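Side-chain contacts in Lon211 (Mycobacterium tuberculosis, PDB 6VBK), which forms the N-terminal domain of the ATP-dependent Lon protease and probably takes part in recognising and binding protein substrates: residues Leu67-Leu72 / Val106-Gly111; Val16-Asp21 / Asn37-Ala42; Thr11-Val16 / Thr110-Pro115. All blocks are in the same frame, centred on the assembly; numbering follows the deposited sequence.

In the fold
All three contacts lie on one curled sheet; contact 2 adds the helix 38-50 that packs on it. Contact 1 packs strand 65-70 against strand 96-112 across the inside of the curl. Contact 2 sets helix 38-50 against strand 9-19. Contact 3 joins strand 9-19 to segment 110-115 at the surface. Strands 9-19 and 65-70 are parallel neighbours, so contacts 1 and 2 meet directly: Leu67 O lies 2.8 Å from Leu17 N, a probable hydrogen bond. Contacts 1 and 3 have centres about 10 Å apart and share Thr110 and Gly111. Contacts 2 and 3 share Val16, and their centres are about 15 Å apart.

Contact 1: Leu67-Leu72 / Val106-Gly111; sequences LLVPRL and VRIGTG
No ring, amide or charged plane takes part where Leu67 and Val69 meet Val106 and Ile108, so there are no faces or edges to match, and the contact is aliphatic throughout. Leu67 bridges to two residues, one with each methyl branch. CD1 of Leu67 rests against the branch point of Val106, 3.8 Å from CB. CD2 of Leu67 lies against the chain of Ile108, 3.8 Å from CG1. The first torsion (-171°) sets CG of Leu67 opposite the backbone N, which carries the fork out to both partners. Val69 and Ile108 meet end to end. Ile108 CD1 faces the fork of Val69, 3.7 Å from CG1 and the same from CG2. The Ile108 chain is extended at its second torsion (-178°), and this brings CD1 to the Val69 fork.

No hydrogen bond crosses the contact. The axes of the two strand segments come to 9.5 Å of each other, at 77°, too far and too steep for pairing, so side chains alone join them. Three of the four residues are buried, and Ile108 is partly exposed.

The strands of this PUA-clan domain curl round into a barrel-like sheet, and the contact spans its interior. On the neighbouring strand 9-19, Leu14 touches Leu67 and Val16 touches Val69. Leu82 of strand 79-88 touches Val106. Strand 65-70 itself lies between strands 9-19 and 79-88, and Pro70 near its end packs on Ile187 and Leu190 of helix 183-191.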
# COMPACT_ATOMS: atom_id res chain seq x y z
N LEU B 67 -17.25 0.73 -0.72
CA LEU B 67 -16.75 -0.23 -1.70
C LEU B 67 -17.94 -1.03 -2.23
O LEU B 67 -18.49 -1.88 -1.52
CB LEU B 67 -15.70 -1.15 -1.08
CG LEU B 67 -14.96 -2.05 -2.09
CD1 LEU B 67 -14.32 -1.21 -3.18
CD2 LEU B 67 -13.93 -2.91 -1.38
N LEU B 68 -18.34 -0.74 -3.46
CA LEU B 68 -19.47 -1.41 -4.10
C LEU B 68 -19.00 -2.75 -4.65
O LEU B 68 -18.28 -2.80 -5.66
CB LEU B 68 -20.05 -0.52 -5.19
CG LEU B 68 -20.36 0.91 -4.77
CD1 LEU B 68 -20.50 1.81 -5.98
CD2 LEU B 68 -21.61 0.97 -3.91
N VAL B 69 -19.39 -3.83 -3.99
CA VAL B 69 -18.92 -5.17 -4.31
C VAL B 69 -20.11 -6.01 -4.77
O VAL B 69 -21.09 -6.15 -4.04
CB VAL B 69 -18.23 -5.84 -3.11
CG1 VAL B 69 -17.59 -7.15 -3.54
CG2 VAL B 69 -17.21 -4.90 -2.49
N PRO B 70 -20.08 -6.67 -6.07
CA PRO B 70 -21.06 -7.70 -6.99
C PRO B 70 -21.13 -9.01 -6.21
O PRO B 70 -20.19 -9.78 -6.30
CB PRO B 70 -20.34 -7.83 -8.34
CG PRO B 70 -19.47 -6.62 -8.37
CD PRO B 70 -18.93 -6.52 -6.96
N ARG B 71 -22.18 -9.21 -5.41
CA ARG B 71 -22.30 -10.47 -4.63
C ARG B 71 -23.64 -11.15 -4.89
O ARG B 71 -24.68 -10.51 -4.63
CB ARG B 71 -22.20 -10.17 -3.13
CG ARG B 71 -22.56 -11.36 -2.25
CD ARG B 71 -22.80 -11.00 -0.79
NE ARG B 71 -24.14 -10.51 -0.53
CZ ARG B 71 -24.54 -10.02 0.64
NH1 ARG B 71 -25.78 -9.59 0.80
NH2 ARG B 71 -23.69 -9.97 1.65
N LEU B 72 -23.62 -12.40 -5.36
CA LEU B 72 -24.87 -13.17 -5.57
C LEU B 72 -24.75 -14.47 -4.76
O LEU B 72 -23.86 -15.28 -5.08
CB LEU B 72 -25.06 -13.46 -7.06
CG LEU B 72 -24.15 -14.54 -7.65
CD1 LEU B 72 -24.57 -14.86 -9.08
CD2 LEU B 72 -22.70 -14.11 -7.60
N VAL B 106 -10.89 -1.39 -7.17
CA VAL B 106 -10.17 -1.66 -5.94
C VAL B 106 -10.04 -3.17 -5.79
O VAL B 106 -11.05 -3.89 -5.78
CB VAL B 106 -10.87 -1.06 -4.71
CG1 VAL B 106 -10.08 -1.34 -3.45
CG2 VAL B 106 -11.08 0.44 -4.88
N ARG B 107 -8.80 -3.65 -5.69
CA ARG B 107 -8.55 -5.08 -5.50
C ARG B 107 -8.78 -5.44 -4.03
O ARG B 107 -8.06 -4.96 -3.15
CB ARG B 107 -7.13 -5.44 -5.93
CG ARG B 107 -6.74 -6.88 -5.64
CD ARG B 107 -5.70 -7.39 -6.62
NE ARG B 107 -6.22 -7.43 -7.98
CZ ARG B 107 -6.92 -8.44 -8.49
NH1 ARG B 107 -7.18 -9.50 -7.74
NH2 ARG B 107 -7.36 -8.39 -9.74
N ILE B 108 -9.78 -6.28 -3.78
CA ILE B 108 -10.17 -6.60 -2.41
C ILE B 108 -9.13 -7.54 -1.81
O ILE B 108 -8.84 -8.61 -2.36
CB ILE B 108 -11.57 -7.22 -2.37
CG1 ILE B 108 -12.61 -6.20 -2.82
CG2 ILE B 108 -11.88 -7.75 -0.98
CD1 ILE B 108 -14.02 -6.71 -2.77
N GLY B 109 -8.57 -7.15 -0.66
CA GLY B 109 -7.57 -7.95 0.01
C GLY B 109 -7.99 -8.43 1.38
O GLY B 109 -9.07 -9.00 1.54
N THR B 110 -7.15 -8.19 2.38
CA THR B 110 -7.40 -8.67 3.73
C THR B 110 -8.58 -7.95 4.36
O THR B 110 -8.81 -6.76 4.12
CB THR B 110 -6.16 -8.50 4.60
OG1 THR B 110 -5.71 -7.14 4.53
CG2 THR B 110 -5.04 -9.43 4.13
N GLY B 111 -9.33 -8.68 5.19
CA GLY B 111 -10.35 -8.06 6.00
C GLY B 111 -9.75 -7.31 7.18
O GLY B 111 -8.63 -7.57 7.61

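Contact 2: Val16-Asp21 / Asn37-Ala42; sequences VLPLED and NGEVRA
Leu17, Pro18 and Val40 form the tightly packed part of this contact, and Glu39 alone forms its solvent side. Leu17 CD2 lies 3.7 Å from Val40 CG1 and 4.0 Å from Val40 CG2, so one leucine methyl touches both branches of the valine. The two side chains pass each other at a slant. Leu17 has CG opposite its backbone N (chi1 -160°), and this swings its end nearer to the helix. Pro18 is buried beside this pair, and its carbonyl O is 4.1 Å from Val40 CG2. The CA atoms of Leu17 and Val40 are 5.6 Å apart, a close approach of strand to helix. The strand segment and the first turn of helix 38-50 run roughly antiparallel, at 145°. Leu17 also touches Ala43 and Ile44, one turn further along the same helix.

Glu39 is exposed. Its extended chain crosses the Pro18 ring at about a right angle and rests its carboxylate there, with OE1 3.7 Å from Pro18 CG. Asn37 is the N-cap of helix 38-50. Its OD1 accepts a weak bond from Val40 N, 3.4 Å long.

The strong polar partner of Glu39 OE1 is Arg71 NH1, in a salt bridge. Glu20 makes a long, weak ion pair with the same NH1, whose positive charge probably offsets the repulsion between the two carboxylates. No hydrogen bond joins the two segments. The join therefore rests on apolar packing, while the Glu39-Arg71 salt bridge links the helix to the residue following strand 65-70.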
# COMPACT_ATOMS: atom_id res chain seq x y z
N VAL B 16 -17.87 -2.41 3.05
CA VAL B 16 -18.39 -3.15 1.91
C VAL B 16 -19.88 -2.88 1.77
O VAL B 16 -20.66 -3.17 2.69
CB VAL B 16 -18.11 -4.65 2.04
CG1 VAL B 16 -18.82 -5.42 0.94
CG2 VAL B 16 -16.61 -4.92 1.99
N LEU B 17 -20.26 -2.33 0.62
CA LEU B 17 -21.70 -2.12 0.31
C LEU B 17 -22.07 -3.19 -0.72
O LEU B 17 -21.75 -3.01 -1.90
CB LEU B 17 -21.91 -0.70 -0.23
CG LEU B 17 -23.35 -0.19 -0.13
CD1 LEU B 17 -23.39 1.33 -0.21
CD2 LEU B 17 -24.22 -0.81 -1.21
N PRO B 18 -22.65 -4.33 -0.30
CA PRO B 18 -22.98 -5.41 -1.22
C PRO B 18 -24.12 -5.09 -2.20
O PRO B 18 -25.08 -4.47 -1.79
CB PRO B 18 -23.42 -6.54 -0.28
CG PRO B 18 -23.96 -5.82 0.92
CD PRO B 18 -23.06 -4.62 1.07
N LEU B 19 -23.95 -5.52 -3.45
CA LEU B 19 -24.97 -5.32 -4.51
C LEU B 19 -25.51 -6.70 -4.91
O LEU B 19 -24.77 -7.45 -5.57
CB LEU B 19 -24.31 -4.63 -5.70
CG LEU B 19 -23.57 -3.33 -5.38
CD1 LEU B 19 -22.86 -2.79 -6.61
CD2 LEU B 19 -24.53 -2.29 -4.82
N GLU B 20 -26.73 -7.03 -4.49
CA GLU B 20 -27.34 -8.35 -4.81
C GLU B 20 -27.49 -8.47 -6.33
O GLU B 20 -27.13 -9.53 -6.88
CB GLU B 20 -28.72 -8.45 -4.18
CG GLU B 20 -28.73 -8.25 -2.67
CD GLU B 20 -28.74 -9.52 -1.84
OE1 GLU B 20 -27.90 -10.41 -2.10
OE2 GLU B 20 -29.60 -9.63 -0.95
N ASP B 21 -27.97 -7.41 -6.97
CA ASP B 21 -28.17 -7.42 -8.45
C ASP B 21 -27.59 -6.13 -9.05
O ASP B 21 -27.84 -5.05 -8.49
CB ASP B 21 -29.63 -7.64 -8.82
CG ASP B 21 -29.98 -9.11 -9.02
OD1 ASP B 21 -29.04 -9.90 -9.28
OD2 ASP B 21 -31.17 -9.46 -8.92
N ASN B 37 -33.30 -2.27 4.07
CA ASN B 37 -32.01 -2.85 3.71
C ASN B 37 -31.00 -2.40 4.76
O ASN B 37 -30.39 -1.34 4.63
CB ASN B 37 -31.60 -2.43 2.30
CG ASN B 37 -30.59 -3.37 1.68
OD1 ASN B 37 -29.77 -3.96 2.38
ND2 ASN B 37 -30.66 -3.53 0.37
N GLY B 38 -30.82 -3.22 5.79
CA GLY B 38 -29.91 -2.86 6.87
C GLY B 38 -28.46 -2.88 6.45
O GLY B 38 -27.66 -2.06 6.90
N GLU B 39 -28.09 -3.83 5.58
CA GLU B 39 -26.69 -3.95 5.17
C GLU B 39 -26.23 -2.72 4.39
O GLU B 39 -25.13 -2.21 4.63
CB GLU B 39 -26.50 -5.21 4.33
CG GLU B 39 -26.70 -6.51 5.10
CD GLU B 39 -26.58 -7.73 4.21
OE1 GLU B 39 -26.53 -7.57 2.98
OE2 GLU B 39 -26.52 -8.86 4.76
N VAL B 40 -27.05 -2.23 3.47
CA VAL B 40 -26.64 -1.09 2.64
C VAL B 40 -26.59 0.18 3.47
O VAL B 40 -25.64 0.97 3.36
CB VAL B 40 -27.59 -0.94 1.43
CG1 VAL B 40 -27.21 0.28 0.61
CG2 VAL B 40 -27.54 -2.20 0.57
N ARG B 41 -27.59 0.40 4.33
CA ARG B 41 -27.60 1.60 5.15
C ARG B 41 -26.49 1.59 6.20
O ARG B 41 -25.98 2.65 6.57
CB ARG B 41 -28.96 1.77 5.83
CG ARG B 41 -29.19 3.14 6.43
CD ARG B 41 -30.48 3.20 7.23
NE ARG B 41 -31.67 2.96 6.41
CZ ARG B 41 -32.40 3.92 5.86
NH1 ARG B 41 -32.07 5.19 6.03
NH2 ARG B 41 -33.46 3.61 5.13
N ALA B 42 -26.11 0.40 6.69
CA ALA B 42 -25.02 0.33 7.65
C ALA B 42 -23.69 0.65 7.01
O ALA B 42 -22.81 1.25 7.64
CB ALA B 42 -24.98 -1.06 8.30

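Contact 3: Thr11-Val16 / Thr110-Pro115; sequences TLTLPV and TGTTGP
The CA atoms of Thr13 and Thr112 are 7.7 Å apart, and no backbone hydrogen bond joins the two segments. The setting is the barrel-like sheet of this PUA-clan domain. Strands 9-19 and 96-112 do not pair with each other; strand 120-125 lies between them and is antiparallel to both.

The side-chain contact is small and lies at the surface. It is made by two threonine methyls that reach toward each other, tip to tip. In Thr13, CG2 is opposite the backbone N. In Thr112, OG1 takes that place (chi1 178°), which leaves CG2 between the backbone N and the carbonyl carbon and facing Thr13. Thr13 also touches Trp120 of the middle strand, whose indole NE1 is hydrogen-bonded to Pro115 O and so ties the stretch that leads to Pro115 to the sheet. At the start of segment 11-16, Thr11 OG1 makes a weak hydrogen bond to Glu88 O of the second subunit.

The closest approach is Thr13 CG2 to Thr112 CG2, 3.6 Å, and the same Thr13 methyl lies 4.3 Å from Thr113 O.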
# COMPACT_ATOMS: atom_id res chain seq x y z
N THR B 11 -2.89 1.04 0.31
CA THR B 11 -3.97 0.14 0.70
C THR B 11 -5.07 0.93 1.39
O THR B 11 -4.83 1.59 2.41
CB THR B 11 -3.45 -0.97 1.63
OG1 THR B 11 -2.71 -1.92 0.86
CG2 THR B 11 -4.61 -1.67 2.32
N LEU B 12 -6.27 0.88 0.83
CA LEU B 12 -7.42 1.57 1.39
C LEU B 12 -8.22 0.64 2.30
O LEU B 12 -8.18 -0.59 2.17
CB LEU B 12 -8.34 2.09 0.28
CG LEU B 12 -7.96 3.39 -0.43
CD1 LEU B 12 -8.94 3.66 -1.55
CD2 LEU B 12 -7.94 4.55 0.55
N THR B 13 -8.95 1.25 3.22
CA THR B 13 -9.88 0.54 4.10
C THR B 13 -11.26 1.14 3.91
O THR B 13 -11.46 2.33 4.18
CB THR B 13 -9.44 0.63 5.56
OG1 THR B 13 -8.17 -0.03 5.72
CG2 THR B 13 -10.46 -0.03 6.47
N LEU B 14 -12.20 0.33 3.43
CA LEU B 14 -13.52 0.81 3.05
C LEU B 14 -14.59 -0.14 3.56
O LEU B 14 -14.35 -1.35 3.68
CB LEU B 14 -13.65 0.94 1.52
CG LEU B 14 -12.67 1.88 0.83
CD1 LEU B 14 -12.70 1.67 -0.67
CD2 LEU B 14 -12.99 3.33 1.17
N PRO B 15 -15.78 0.37 3.86
CA PRO B 15 -16.90 -0.52 4.20
C PRO B 15 -17.50 -1.14 2.95
O PRO B 15 -17.63 -0.48 1.91
CB PRO B 15 -17.89 0.41 4.90
CG PRO B 15 -17.64 1.74 4.27
CD PRO B 15 -16.17 1.79 3.95
N VAL B 16 -17.87 -2.41 3.05
CA VAL B 16 -18.39 -3.15 1.91
C VAL B 16 -19.88 -2.88 1.77
O VAL B 16 -20.66 -3.17 2.69
CB VAL B 16 -18.11 -4.65 2.04
CG1 VAL B 16 -18.82 -5.42 0.94
CG2 VAL B 16 -16.61 -4.92 1.99
N THR B 110 -7.15 -8.19 2.38
CA THR B 110 -7.40 -8.67 3.73
C THR B 110 -8.58 -7.95 4.36
O THR B 110 -8.81 -6.76 4.12
CB THR B 110 -6.16 -8.50 4.60
OG1 THR B 110 -5.71 -7.14 4.53
CG2 THR B 110 -5.04 -9.43 4.13
N GLY B 111 -9.33 -8.68 5.19
CA GLY B 111 -10.35 -8.06 6.00
C GLY B 111 -9.75 -7.31 7.18
O GLY B 111 -8.63 -7.57 7.61
N THR B 112 -10.52 -6.37 7.71
CA THR B 112 -10.03 -5.52 8.79
C THR B 112 -11.22 -5.04 9.61
O THR B 112 -12.33 -5.58 9.50
CB THR B 112 -9.19 -4.36 8.22
OG1 THR B 112 -8.76 -3.51 9.29
CG2 THR B 112 -10.01 -3.55 7.23
N THR B 113 -11.00 -4.02 10.43
CA THR B 113 -12.02 -3.48 11.32
C THR B 113 -12.24 -2.00 11.04
O THR B 113 -11.42 -1.34 10.41
CB THR B 113 -11.62 -3.68 12.79
OG1 THR B 113 -10.40 -2.97 13.06
CG2 THR B 113 -11.43 -5.15 13.10
N GLY B 114 -13.38 -1.50 11.52
CA GLY B 114 -13.74 -0.11 11.35
C GLY B 114 -14.99 0.25 12.12
O GLY B 114 -15.65 -0.61 12.72
N PRO B 115 -15.34 1.53 12.13
CA PRO B 115 -16.54 1.96 12.86
C PRO B 115 -17.81 1.45 12.20
O PRO B 115 -17.82 0.96 11.07
CB PRO B 115 -16.46 3.49 12.79
CG PRO B 115 -15.66 3.77 11.56
CD PRO B 115 -14.65 2.65 11.48